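Side-chain contact in putative uncharacterized protein (Trypanosoma congolense, PDB 4E40), which probably serves as a cell-surface receptor that takes up haptoglobin-hemoglobin as a nutrient, this chain being its helical-bundle domain: residues 218-221 against 222-226. Residues are numbered along the deposited sequence; the frame is centred on the assembly and turned at random.
Sequences ELET and ALEKA
Glu220 and Glu224, one turn apart on helix 192-246, cross at about a right angle, with OE1 of Glu220 3.3 Å from OE2 of Glu224 and the two carboxylate planes turned 50° apart. Two carboxylates of like charge meet here without a hydrogen bond between those oxygens, which may raise the proton affinity of the pair. Glu220 comes to it with CG anti to the backbone N (chi1 -174°) and a bend at chi2, which swings its carboxylate toward the following turn. Glu224 leans back toward the preceding turn, its CG 3.4 Å from Glu220 O. Through its other oxygen, OE1, Glu224 accepts a hydrogen bond from a water at 2.6 Å, and that water also bonds Thr221 OG1 at 2.9 Å, bridging the two side chains. That hydroxyl is held in turn by Glu217 O, while Thr221 CG2 lies alongside the lysine chain, 3.9 Å from Lys225 CE.

On the buried side of this turn the side chains are apolar. Leu219 and Leu223 run side by side, CD2 of the first touching CD1 of the second at 3.7 Å. Beneath both faces, i to i+4 backbone bonds set the spacing, as in Leu223 N to Leu219 O at 2.9 Å.

Farther out, Leu219 and Leu223 pack on helix 28-73, Leu223 against Lys52, which with Arg42 belongs to the heme b site known for this protein, though no heme is bound here. Leu219 and Ala222 also touch helix 82-147, to which Glu218, salt-bridged to Arg215 as well, reaches at Lys111. The turn exemplifies how i to i+4 spacing groups side chains by face, leucines and alanine buried, Thr221, Glu224 and Lys225 exposed and Glu218 at the margin: the amphipathic pattern of a long helix in this trypanosome receptor's elongated helical bundle.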
loop_
_atom_site.group_PDB
_atom_site.type_symbol
_atom_site.label_atom_id
_atom_site.label_comp_id
_atom_site.label_asym_id
_atom_site.label_seq_id
_atom_site.Cartn_x
_atom_site.Cartn_y
_atom_site.Cartn_z
ATOM N N GLU A 218 9.444 -6.541 0.069
ATOM C CA GLU A 218 9.895 -7.515 -0.967
ATOM C C GLU A 218 10.664 -6.855 -2.102
ATOM O O GLU A 218 11.702 -7.389 -2.605
ATOM C CB GLU A 218 8.724 -8.345 -1.485
ATOM C CG GLU A 218 8.078 -9.268 -0.447
ATOM C CD GLU A 218 6.623 -9.588 -0.722
ATOM O OE1 GLU A 218 6.091 -9.156 -1.777
ATOM O OE2 GLU A 218 5.986 -10.238 0.140
ATOM N N LEU A 219 10.216 -5.677 -2.513
ATOM C CA LEU A 219 10.934 -4.879 -3.512
ATOM C C LEU A 219 12.363 -4.553 -3.075
ATOM O O LEU A 219 13.348 -4.727 -3.832
ATOM C CB LEU A 219 10.129 -3.603 -3.826
ATOM C CG LEU A 219 10.577 -2.774 -5.028
ATOM C CD1 LEU A 219 9.394 -1.850 -5.309
ATOM C CD2 LEU A 219 11.864 -1.968 -4.838
ATOM N N GLU A 220 12.460 -4.109 -1.827
ATOM C CA GLU A 220 13.740 -3.742 -1.283
ATOM C C GLU A 220 14.637 -4.944 -1.167
ATOM O O GLU A 220 15.854 -4.784 -1.460
ATOM C CB GLU A 220 13.551 -3.084 0.107
ATOM C CG GLU A 220 14.855 -2.549 0.681
ATOM C CD GLU A 220 15.740 -1.741 -0.253
ATOM O OE1 GLU A 220 16.964 -2.049 -0.253
ATOM O OE2 GLU A 220 15.276 -0.799 -0.962
ATOM N N THR A 221 14.105 -6.103 -0.822
ATOM C CA THR A 221 14.934 -7.333 -0.718
ATOM C C THR A 221 15.496 -7.707 -2.107
ATOM O O THR A 221 16.678 -8.039 -2.269
ATOM C CB THR A 221 14.142 -8.467 -0.125
ATOM O OG1 THR A 221 13.886 -8.124 1.242
ATOM C CG2 THR A 221 14.897 -9.792 -0.201
ATOM N N ALA A 222 14.647 -7.591 -3.110
ATOM C CA ALA A 222 15.163 -7.870 -4.497
ATOM C C ALA A 222 16.159 -6.862 -5.013
ATOM O O ALA A 222 17.087 -7.240 -5.761
ATOM C CB ALA A 222 13.946 -8.003 -5.449
ATOM N N LEU A 223 16.022 -5.582 -4.718
ATOM C CA LEU A 223 16.993 -4.624 -5.131
ATOM C C LEU A 223 18.309 -5.011 -4.451
ATOM O O LEU A 223 19.322 -4.916 -5.119
ATOM C CB LEU A 223 16.679 -3.167 -4.744
ATOM C CG LEU A 223 15.888 -2.299 -5.710
ATOM C CD1 LEU A 223 15.399 -1.004 -5.085
ATOM C CD2 LEU A 223 16.611 -2.031 -7.017
ATOM N N GLU A 224 18.269 -5.392 -3.158
ATOM C CA GLU A 224 19.529 -5.797 -2.435
ATOM C C GLU A 224 20.199 -6.968 -3.191
ATOM O O GLU A 224 21.438 -6.933 -3.390
ATOM C CB GLU A 224 19.278 -6.192 -0.944
ATOM C CG GLU A 224 18.883 -5.018 -0.021
ATOM C CD GLU A 224 18.007 -5.434 1.188
ATOM O OE1 GLU A 224 17.878 -6.660 1.492
ATOM O OE2 GLU A 224 17.391 -4.527 1.819
ATOM N N LYS A 225 19.429 -7.981 -3.551
ATOM C CA LYS A 225 19.975 -9.170 -4.224
ATOM C C LYS A 225 20.523 -8.717 -5.590
ATOM O O LYS A 225 21.591 -9.183 -6.020
ATOM C CB LYS A 225 18.953 -10.293 -4.326
ATOM C CG LYS A 225 18.465 -10.848 -2.939
ATOM C CD LYS A 225 17.562 -12.087 -3.161
ATOM C CE LYS A 225 16.903 -12.636 -1.901
ATOM N NZ LYS A 225 17.820 -13.605 -1.235
ATOM N N ALA A 226 19.778 -7.832 -6.273
ATOM C CA ALA A 226 20.277 -7.373 -7.592
ATOM C C ALA A 226 21.595 -6.656 -7.454
ATOM O O ALA A 226 22.474 -6.837 -8.276
ATOM C CB ALA A 226 19.170 -6.467 -8.230
HETATM O O HOH W 1 15.769 -6.921 3.049
#